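Local structure of CD180 antigen (Mus musculus, 3T6Q) at residues 64-69 against 88-93; 83-88 against 109-114; 134-139 against 156-161. The protein may cooperate with MD-1 and TLR4 to mediate the innate immune response of B cells to bacterial lipopolysaccharide. All coordinates share one frame; numbering follows the deposited sequence.

Contact 1. Residues 64-69 against 88-93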
loop_
_atom_site.group_PDB
_atom_site.type_symbol
_atom_site.label_atom_id
_atom_site.label_comp_id
_atom_site.label_asym_id
_atom_site.label_seq_id
_atom_site.Cartn_x
_atom_site.Cartn_y
_atom_site.Cartn_z
ATOM N N LEU A 64 12.774 -12.554 -7.810
ATOM C CA LEU A 64 12.543 -12.670 -6.369
ATOM C C LEU A 64 11.069 -12.241 -5.979
ATOM O O LEU A 64 10.811 -11.787 -4.870
ATOM C CB LEU A 64 13.572 -11.793 -5.663
ATOM C CG LEU A 64 15.051 -12.189 -5.926
ATOM C CD1 LEU A 64 15.978 -11.063 -5.496
ATOM C CD2 LEU A 64 15.407 -13.496 -5.264
ATOM N N THR A 65 10.139 -12.406 -6.912
ATOM C CA THR A 65 8.712 -12.103 -6.688
ATOM C C THR A 65 8.197 -12.755 -5.410
ATOM O O THR A 65 8.381 -13.957 -5.208
ATOM C CB THR A 65 7.856 -12.619 -7.860
ATOM O OG1 THR A 65 8.137 -11.841 -9.016
ATOM C CG2 THR A 65 6.326 -12.549 -7.533
ATOM N N ARG A 66 7.596 -11.948 -4.540
ATOM C CA ARG A 66 6.942 -12.438 -3.336
ATOM C C ARG A 66 7.823 -13.451 -2.537
ATOM O O ARG A 66 7.418 -14.609 -2.288
ATOM C CB ARG A 66 5.529 -12.985 -3.611
ATOM C CG ARG A 66 4.756 -13.257 -2.297
ATOM C CD ARG A 66 3.246 -13.345 -2.381
ATOM N NE ARG A 66 2.668 -12.044 -2.693
ATOM C CZ ARG A 66 2.196 -11.179 -1.807
ATOM N NH1 ARG A 66 1.726 -10.041 -2.233
ATOM N NH2 ARG A 66 2.224 -11.437 -0.506
ATOM N N CYS A 67 9.019 -12.997 -2.164
ATOM C CA CYS A 67 9.961 -13.809 -1.363
ATOM C C CYS A 67 10.009 -13.373 0.102
ATOM O O CYS A 67 10.942 -13.727 0.822
ATOM C CB CYS A 67 11.385 -13.753 -1.967
ATOM S SG CYS A 67 11.483 -14.939 -3.320
ATOM N N GLN A 68 9.036 -12.572 0.522
ATOM C CA GLN A 68 8.989 -12.078 1.911
ATOM C C GLN A 68 10.246 -11.279 2.309
ATOM O O GLN A 68 10.680 -11.288 3.472
ATOM C CB GLN A 68 8.687 -13.255 2.870
ATOM C CG GLN A 68 7.310 -13.851 2.637
ATOM C CD GLN A 68 7.051 -15.082 3.476
ATOM O OE1 GLN A 68 6.741 -16.143 2.950
ATOM N NE2 GLN A 68 7.178 -14.948 4.788
ATOM N N ILE A 69 10.819 -10.538 1.356
ATOM C CA ILE A 69 12.011 -9.747 1.620
ATOM C C ILE A 69 11.628 -8.415 2.252
ATOM O O ILE A 69 10.849 -7.670 1.669
ATOM C CB ILE A 69 12.789 -9.465 0.308
ATOM C CG1 ILE A 69 13.220 -10.776 -0.321
ATOM C CG2 ILE A 69 13.974 -8.546 0.586
ATOM C CD1 ILE A 69 13.538 -10.601 -1.837
ATOM N N LEU A 88 11.632 -7.643 -8.172
ATOM C CA LEU A 88 11.461 -7.590 -6.691
ATOM C C LEU A 88 9.996 -7.370 -6.305
ATOM O O LEU A 88 9.673 -6.937 -5.191
ATOM C CB LEU A 88 12.341 -6.469 -6.091
ATOM C CG LEU A 88 13.812 -6.968 -5.970
ATOM C CD1 LEU A 88 14.703 -5.734 -5.889
ATOM C CD2 LEU A 88 14.023 -7.899 -4.758
ATOM N N THR A 89 9.130 -7.610 -7.269
ATOM C CA THR A 89 7.696 -7.410 -7.118
ATOM C C THR A 89 7.130 -8.135 -5.882
ATOM O O THR A 89 7.495 -9.276 -5.622
ATOM C CB THR A 89 7.007 -7.911 -8.391
ATOM O OG1 THR A 89 7.374 -7.000 -9.447
ATOM C CG2 THR A 89 5.442 -7.890 -8.222
ATOM N N ALA A 90 6.229 -7.455 -5.170
ATOM C CA ALA A 90 5.412 -8.040 -4.095
ATOM C C ALA A 90 6.233 -8.456 -2.854
ATOM O O ALA A 90 5.885 -9.431 -2.161
ATOM C CB ALA A 90 4.549 -9.199 -4.579
ATOM N N ASN A 91 7.317 -7.717 -2.599
ATOM C CA ASN A 91 8.107 -7.883 -1.361
ATOM C C ASN A 91 7.841 -6.706 -0.434
ATOM O O ASN A 91 7.811 -5.560 -0.882
ATOM C CB ASN A 91 9.633 -8.011 -1.667
ATOM C CG ASN A 91 9.967 -9.341 -2.243
ATOM O OD1 ASN A 91 9.933 -10.365 -1.523
ATOM N ND2 ASN A 91 10.200 -9.382 -3.556
ATOM N N PRO A 92 7.643 -6.970 0.865
ATOM C CA PRO A 92 7.296 -5.848 1.758
ATOM C C PRO A 92 8.523 -5.047 2.258
ATOM O O PRO A 92 8.875 -5.064 3.469
ATOM C CB PRO A 92 6.585 -6.570 2.929
ATOM C CG PRO A 92 7.313 -7.907 2.995
ATOM C CD PRO A 92 7.504 -8.280 1.535
ATOM N N LEU A 93 9.153 -4.317 1.341
ATOM C CA LEU A 93 10.490 -3.785 1.610
ATOM C C LEU A 93 10.416 -2.627 2.596
ATOM O O LEU A 93 9.674 -1.691 2.403
ATOM C CB LEU A 93 11.154 -3.285 0.310
ATOM C CG LEU A 93 11.335 -4.340 -0.785
ATOM C CD1 LEU A 93 11.857 -3.728 -2.087
ATOM C CD2 LEU A 93 12.292 -5.416 -0.274
HETATM O O HOH W 1 6.677 -11.194 -0.120
#
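N91 reaches across to the backbone of 64-69 and makes three of the four hydrogen bonds between the two segments. N91 CB rests against I69 O, 3.6 Å away. From there chi1 of -74° sets CG beside its own backbone N and turns the amide into the curve of the facing chain. N91 CG lies 3.7 Å from L64 O. N91 OD1 accepts two bonds, from C67 N at 2.9 Å and from I69 N at 3.0 Å, and the two donors come from opposite faces of the amide plane. Q68 N is close to OD1 but badly angled; it gives its hydrogen to a water, which in turn donates to A90 O. On the other branch N91 ND2 meets L64 O at 2.8 Å, almost straight at 174° and in the plane of the amide. Its second hydrogen goes back to L88 O. Four bonds thus fix the rotation of this buried group. N91 fills the asparagine position of the leucine-rich repeat consensus LxxLxLxxNxL, where the side chain ties the turn after one strand to the preceding repeat; C67 occupies the same position in 64-69. The fourth bond is a backbone one, R66 N to T89 O at 2.9 Å. The R66 guanidinium lays one face over A90 O, and its NE is hydrogen-bonded to the backbone of another protein's chain. On the side of the leucine core, consensus apolar residues pack side by side: L64 CD1 lies 3.8 Å from L88 CD2, and I69 CG2 lies 3.7 Å from L93 CD2.

Contact 2. Residues 83-88 against 109-114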
loop_
_atom_site.group_PDB
_atom_site.type_symbol
_atom_site.label_atom_id
_atom_site.label_comp_id
_atom_site.label_asym_id
_atom_site.label_seq_id
_atom_site.Cartn_x
_atom_site.Cartn_y
_atom_site.Cartn_z
ATOM N N LEU A 83 23.690 -8.683 -14.836
ATOM C CA LEU A 83 22.232 -8.737 -14.606
ATOM C C LEU A 83 21.480 -7.823 -15.579
ATOM O O LEU A 83 21.797 -6.633 -15.708
ATOM C CB LEU A 83 21.919 -8.299 -13.180
ATOM C CG LEU A 83 21.002 -9.167 -12.304
ATOM C CD1 LEU A 83 20.233 -8.277 -11.348
ATOM C CD2 LEU A 83 20.099 -10.150 -13.001
ATOM N N ASP A 84 20.515 -8.404 -16.285
ATOM C CA ASP A 84 19.686 -7.663 -17.254
ATOM C C ASP A 84 18.290 -7.302 -16.663
ATOM O O ASP A 84 17.832 -6.181 -16.825
ATOM C CB ASP A 84 19.539 -8.521 -18.518
ATOM C CG ASP A 84 18.791 -7.806 -19.642
ATOM O OD1 ASP A 84 19.219 -6.714 -20.064
ATOM O OD2 ASP A 84 17.780 -8.345 -20.130
ATOM N N THR A 85 17.655 -8.257 -15.971
ATOM C CA THR A 85 16.278 -8.091 -15.411
ATOM C C THR A 85 16.329 -8.489 -13.953
ATOM O O THR A 85 16.876 -9.538 -13.619
ATOM C CB THR A 85 15.274 -8.999 -16.161
ATOM O OG1 THR A 85 15.195 -8.532 -17.508
ATOM C CG2 THR A 85 13.815 -8.955 -15.552
ATOM N N LEU A 86 15.810 -7.632 -13.087
ATOM C CA LEU A 86 15.677 -8.015 -11.678
ATOM C C LEU A 86 14.196 -7.801 -11.264
ATOM O O LEU A 86 13.649 -6.742 -11.520
ATOM C CB LEU A 86 16.581 -7.106 -10.862
ATOM C CG LEU A 86 16.456 -7.225 -9.315
ATOM C CD1 LEU A 86 16.765 -8.638 -8.890
ATOM C CD2 LEU A 86 17.325 -6.159 -8.658
ATOM N N VAL A 87 13.559 -8.824 -10.698
ATOM C CA VAL A 87 12.130 -8.697 -10.329
ATOM C C VAL A 87 12.007 -8.755 -8.797
ATOM O O VAL A 87 12.285 -9.795 -8.207
ATOM C CB VAL A 87 11.318 -9.845 -10.917
ATOM C CG1 VAL A 87 9.805 -9.637 -10.698
ATOM C CG2 VAL A 87 11.584 -10.016 -12.432
ATOM N N LEU A 88 11.632 -7.643 -8.172
ATOM C CA LEU A 88 11.461 -7.590 -6.691
ATOM C C LEU A 88 9.996 -7.370 -6.305
ATOM O O LEU A 88 9.673 -6.937 -5.191
ATOM C CB LEU A 88 12.341 -6.469 -6.091
ATOM C CG LEU A 88 13.812 -6.968 -5.970
ATOM C CD1 LEU A 88 14.703 -5.734 -5.889
ATOM C CD2 LEU A 88 14.023 -7.899 -4.758
ATOM N N HIS A 109 15.979 -3.741 -16.968
ATOM C CA HIS A 109 14.539 -3.780 -16.580
ATOM C C HIS A 109 14.443 -4.121 -15.110
ATOM O O HIS A 109 15.005 -5.118 -14.639
ATOM C CB HIS A 109 13.831 -4.854 -17.397
ATOM C CG HIS A 109 14.192 -4.830 -18.888
ATOM N ND1 HIS A 109 13.804 -3.841 -19.705
ATOM C CD2 HIS A 109 14.967 -5.707 -19.666
ATOM C CE1 HIS A 109 14.281 -4.080 -20.971
ATOM N NE2 HIS A 109 14.990 -5.224 -20.935
ATOM N N LEU A 110 13.724 -3.299 -14.386
ATOM C CA LEU A 110 13.610 -3.505 -12.943
ATOM C C LEU A 110 12.123 -3.465 -12.606
ATOM O O LEU A 110 11.437 -2.512 -13.009
ATOM C CB LEU A 110 14.374 -2.408 -12.190
ATOM C CG LEU A 110 14.220 -2.336 -10.656
ATOM C CD1 LEU A 110 14.737 -3.612 -10.035
ATOM C CD2 LEU A 110 14.992 -1.168 -10.071
ATOM N N PHE A 111 11.644 -4.494 -11.899
ATOM C CA PHE A 111 10.225 -4.569 -11.451
ATOM C C PHE A 111 10.180 -4.389 -9.929
ATOM O O PHE A 111 10.810 -5.146 -9.155
ATOM C CB PHE A 111 9.641 -5.903 -11.854
ATOM C CG PHE A 111 9.596 -6.107 -13.364
ATOM C CD1 PHE A 111 8.409 -5.901 -14.079
ATOM C CD2 PHE A 111 10.781 -6.388 -14.092
ATOM C CE1 PHE A 111 8.354 -6.092 -15.469
ATOM C CE2 PHE A 111 10.741 -6.530 -15.498
ATOM C CZ PHE A 111 9.521 -6.382 -16.179
ATOM N N PHE A 112 9.477 -3.364 -9.517
ATOM C CA PHE A 112 9.351 -3.006 -8.099
ATOM C C PHE A 112 7.853 -2.839 -7.775
ATOM O O PHE A 112 7.462 -1.974 -7.007
ATOM C CB PHE A 112 10.109 -1.705 -7.846
ATOM C CG PHE A 112 11.147 -1.812 -6.776
ATOM C CD1 PHE A 112 10.908 -1.285 -5.508
ATOM C CD2 PHE A 112 12.377 -2.422 -7.045
ATOM C CE1 PHE A 112 11.860 -1.374 -4.511
ATOM C CE2 PHE A 112 13.352 -2.496 -6.047
ATOM C CZ PHE A 112 13.077 -1.994 -4.788
ATOM N N ILE A 113 7.033 -3.709 -8.360
ATOM C CA ILE A 113 5.567 -3.609 -8.249
ATOM C C ILE A 113 5.099 -4.008 -6.832
ATOM O O ILE A 113 5.560 -4.994 -6.256
ATOM C CB ILE A 113 4.913 -4.479 -9.381
ATOM C CG1 ILE A 113 5.199 -3.866 -10.765
ATOM C CG2 ILE A 113 3.397 -4.676 -9.169
ATOM C CD1 ILE A 113 5.031 -4.843 -11.937
ATOM N N GLN A 114 4.135 -3.258 -6.287
ATOM C CA GLN A 114 3.511 -3.635 -5.025
ATOM C C GLN A 114 4.595 -4.020 -4.003
ATOM O O GLN A 114 4.600 -5.122 -3.422
ATOM C CB GLN A 114 2.459 -4.748 -5.161
ATOM C CG GLN A 114 1.471 -4.745 -3.979
ATOM C CD GLN A 114 0.412 -5.838 -4.098
ATOM O OE1 GLN A 114 0.735 -7.021 -4.026
ATOM N NE2 GLN A 114 -0.855 -5.439 -4.259
#
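Two neighbouring parallel strands of the leucine-rich-repeat solenoid meet here, with T85, L86 and V87 bridging H109, L110 and F111; the strand axes run 2° apart. Four backbone hydrogen bonds hold the pair: H109 N to D84 O, L86 N to H109 O, F111 N to L86 O, and L88 N to F111 O, the last at 2.8 Å. Beyond them, the T85, V87, H109 and F111 side chains share one face. The H109 ring brings its edge to its neighbours, CD2 being 3.6 Å from T85 OG1 and 3.9 Å from D84 OD2. The D84 carboxylate stands nearly upright to that ring, 86° between planes, and the ring's ND1 is bonded to S133 OG. In horseshoe-shaped solenoids of this kind such strands line the concave side, while consensus leucines point into the core. L86 and L110 do so in parallel, and L86 CD2 lies 3.9 Å from L110 CD1. On the concave face the F111 side chain lies obliquely across those of T85 and V87: its CE2 approaches T85 CG2 at 3.9 Å, its CB lies 3.9 Å from V87 CG1, and L86 O sits at the ring edge, in plane. The same ring stacks on Y135 and packs on a basic side chain of another protein's chain. Past the strand ends, F112 turns inward and its CE2 comes within 3.5 Å of L88 CD1.

Contact 3. Residues 134-139 against 156-161; sequences LYLGSN and KVLDFQ
Two first torsions bring Y135 and D159 together: chi1 of -68° places the tyrosine CG beside its own backbone N, whereas chi1 of -169° carries the aspartate CG over to the side of its carbonyl carbon. The ring and carboxylate planes end up 29° apart, with Y135 CD1 3.6 Å from D159 CB. Farther out the ring crosses V157, two residues before the aspartate, with Y135 OH 3.7 Å from V157 CG1. The carboxylate is held from two ends. D159 OD1 accepts from Q161 N at 3.0 Å, forming an Asx turn, and also takes a weak bond from a water that accepts from G137 N; OD2 is bonded to N185 ND2. The Asx turn probably helps to shape the chain just after strand 157-159. Parallel pairing supplies the backbone frame: L134 N donates to V157 O, D159 N to L134 O, and L136 N to D159 O at 2.8 Å. Past the strands one further backbone bond joins the loops, S138 N to Q161 O at 2.9 Å. G137 CA comes to 3.0 Å from the same Q161 O, a close approach made by a residue with no side chain. On the core side the consensus positions of two leucine-rich repeats pack in step, L134 CB against L158 CD2 at 4.1 Å and L136 CD1 against F160 CE1 at 3.6 Å. Strand 133-135 is paired on its other side with strand 109-111, and strand 157-159 with strand 182-185, whose L184 touches both L158 and F160.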
loop_
_atom_site.group_PDB
_atom_site.type_symbol
_atom_site.label_atom_id
_atom_site.label_comp_id
_atom_site.label_asym_id
_atom_site.label_seq_id
_atom_site.Cartn_x
_atom_site.Cartn_y
_atom_site.Cartn_z
ATOM N N LEU A 134 11.238 0.622 -16.019
ATOM C CA LEU A 134 11.056 0.671 -14.590
ATOM C C LEU A 134 9.563 0.469 -14.280
ATOM O O LEU A 134 8.746 1.326 -14.659
ATOM C CB LEU A 134 11.483 2.055 -14.094
ATOM C CG LEU A 134 12.122 2.210 -12.709
ATOM C CD1 LEU A 134 11.897 3.585 -12.101
ATOM C CD2 LEU A 134 11.936 1.083 -11.700
ATOM N N TYR A 135 9.212 -0.603 -13.564
ATOM C CA TYR A 135 7.803 -0.897 -13.241
ATOM C C TYR A 135 7.569 -0.613 -11.752
ATOM O O TYR A 135 8.150 -1.255 -10.902
ATOM C CB TYR A 135 7.515 -2.370 -13.551
ATOM C CG TYR A 135 7.552 -2.650 -15.042
ATOM C CD1 TYR A 135 6.357 -2.747 -15.788
ATOM C CD2 TYR A 135 8.761 -2.770 -15.707
ATOM C CE1 TYR A 135 6.390 -3.003 -17.177
ATOM C CE2 TYR A 135 8.801 -3.036 -17.085
ATOM C CZ TYR A 135 7.621 -3.128 -17.807
ATOM O OH TYR A 135 7.682 -3.394 -19.181
ATOM N N LEU A 136 6.721 0.356 -11.479
ATOM C CA LEU A 136 6.484 0.857 -10.132
ATOM C C LEU A 136 4.994 0.719 -9.767
ATOM O O LEU A 136 4.501 1.446 -8.929
ATOM C CB LEU A 136 6.891 2.311 -10.134
ATOM C CG LEU A 136 8.407 2.558 -10.464
ATOM C CD1 LEU A 136 8.665 4.060 -10.434
ATOM C CD2 LEU A 136 9.313 1.859 -9.457
ATOM N N GLY A 137 4.291 -0.183 -10.439
ATOM C CA GLY A 137 2.793 -0.310 -10.248
ATOM C C GLY A 137 2.356 -0.729 -8.844
ATOM O O GLY A 137 3.134 -1.359 -8.108
ATOM N N SER A 138 1.108 -0.410 -8.482
ATOM C CA SER A 138 0.462 -0.959 -7.257
ATOM C C SER A 138 1.184 -0.556 -5.958
ATOM O O SER A 138 1.189 -1.307 -4.976
ATOM C CB SER A 138 0.306 -2.481 -7.327
ATOM O OG SER A 138 -0.346 -2.837 -8.546
ATOM N N ASN A 139 1.679 0.674 -5.949
ATOM C CA ASN A 139 2.364 1.269 -4.811
ATOM C C ASN A 139 1.594 2.444 -4.227
ATOM O O ASN A 139 0.376 2.522 -4.448
ATOM C CB ASN A 139 3.803 1.640 -5.225
ATOM C CG ASN A 139 4.686 0.412 -5.323
ATOM O OD1 ASN A 139 4.648 -0.464 -4.437
ATOM N ND2 ASN A 139 5.450 0.318 -6.388
ATOM N N LYS A 156 12.880 3.622 -21.803
ATOM C CA LYS A 156 11.801 3.457 -22.798
ATOM C C LYS A 156 10.416 3.109 -22.186
ATOM O O LYS A 156 9.381 3.372 -22.835
ATOM C CB LYS A 156 12.149 2.391 -23.816
ATOM C CG LYS A 156 13.437 2.624 -24.603
ATOM C CD LYS A 156 13.451 4.003 -25.280
ATOM C CE LYS A 156 14.806 4.253 -25.973
ATOM N NZ LYS A 156 14.874 5.658 -26.475
ATOM N N VAL A 157 10.400 2.512 -20.976
ATOM C CA VAL A 157 9.114 2.161 -20.256
ATOM C C VAL A 157 9.124 2.677 -18.828
ATOM O O VAL A 157 10.021 2.349 -18.032
ATOM C CB VAL A 157 8.847 0.645 -20.278
ATOM C CG1 VAL A 157 7.600 0.277 -19.475
ATOM C CG2 VAL A 157 8.652 0.181 -21.730
ATOM N N LEU A 158 8.158 3.520 -18.494
ATOM C CA LEU A 158 8.003 3.957 -17.143
ATOM C C LEU A 158 6.550 3.618 -16.786
ATOM O O LEU A 158 5.635 4.221 -17.326
ATOM C CB LEU A 158 8.181 5.461 -17.048
ATOM C CG LEU A 158 8.981 6.136 -15.939
ATOM C CD1 LEU A 158 8.590 7.603 -15.715
ATOM C CD2 LEU A 158 9.148 5.360 -14.622
ATOM N N ASP A 159 6.351 2.690 -15.861
ATOM C CA ASP A 159 5.025 2.150 -15.609
ATOM C C ASP A 159 4.563 2.412 -14.176
ATOM O O ASP A 159 5.177 1.920 -13.218
ATOM C CB ASP A 159 5.067 0.657 -15.932
ATOM C CG ASP A 159 3.674 0.007 -15.965
ATOM O OD1 ASP A 159 2.886 0.166 -15.002
ATOM O OD2 ASP A 159 3.357 -0.672 -16.976
ATOM N N PHE A 160 3.479 3.175 -14.041
ATOM C CA PHE A 160 2.920 3.527 -12.750
ATOM C C PHE A 160 1.492 2.982 -12.581
ATOM O O PHE A 160 0.708 3.553 -11.836
ATOM C CB PHE A 160 2.876 5.040 -12.571
ATOM C CG PHE A 160 4.224 5.732 -12.491
ATOM C CD1 PHE A 160 4.917 5.842 -11.271
ATOM C CD2 PHE A 160 4.760 6.370 -13.620
ATOM C CE1 PHE A 160 6.141 6.535 -11.202
ATOM C CE2 PHE A 160 5.980 7.055 -13.555
ATOM C CZ PHE A 160 6.665 7.155 -12.345
ATOM N N GLN A 161 1.155 1.888 -13.264
ATOM C CA GLN A 161 -0.226 1.359 -13.226
ATOM C C GLN A 161 -0.722 1.210 -11.770
ATOM O O GLN A 161 -0.003 0.686 -10.943
ATOM C CB GLN A 161 -0.275 -0.010 -13.914
ATOM C CG GLN A 161 -1.648 -0.675 -13.766
ATOM C CD GLN A 161 -1.945 -1.787 -14.764
ATOM O OE1 GLN A 161 -2.779 -2.661 -14.490
ATOM N NE2 GLN A 161 -1.329 -1.732 -15.928
HETATM O O HOH W 2 4.193 -1.447 -13.119
#

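In the fold
The three contacts join adjacent repeats within LRR 2 to LRR 6, with the LRR 4 to LRR 5 junction lying between contacts 2 and 3. Contact 1 joins LRR 2 to LRR 3, contact 2 joins LRR 3 to LRR 4, and contact 3 joins LRR 5 to LRR 6. Centres of contacts 1 and 2 are about 10 Å apart, as are those of contacts 2 and 3; contacts 1 and 3, about 16 Å between centres, do not touch. The first two share L88, and their segments alternate in sequence, whereas contact 3 starts after contact 2 has closed. Strands 109-111 and 133-135 pair side by side, bridging contacts 2 and 3. Contacts 2 and 3 take in the strand pairing, contact 1 the turns that follow such strands, and all three reach another protein's chain.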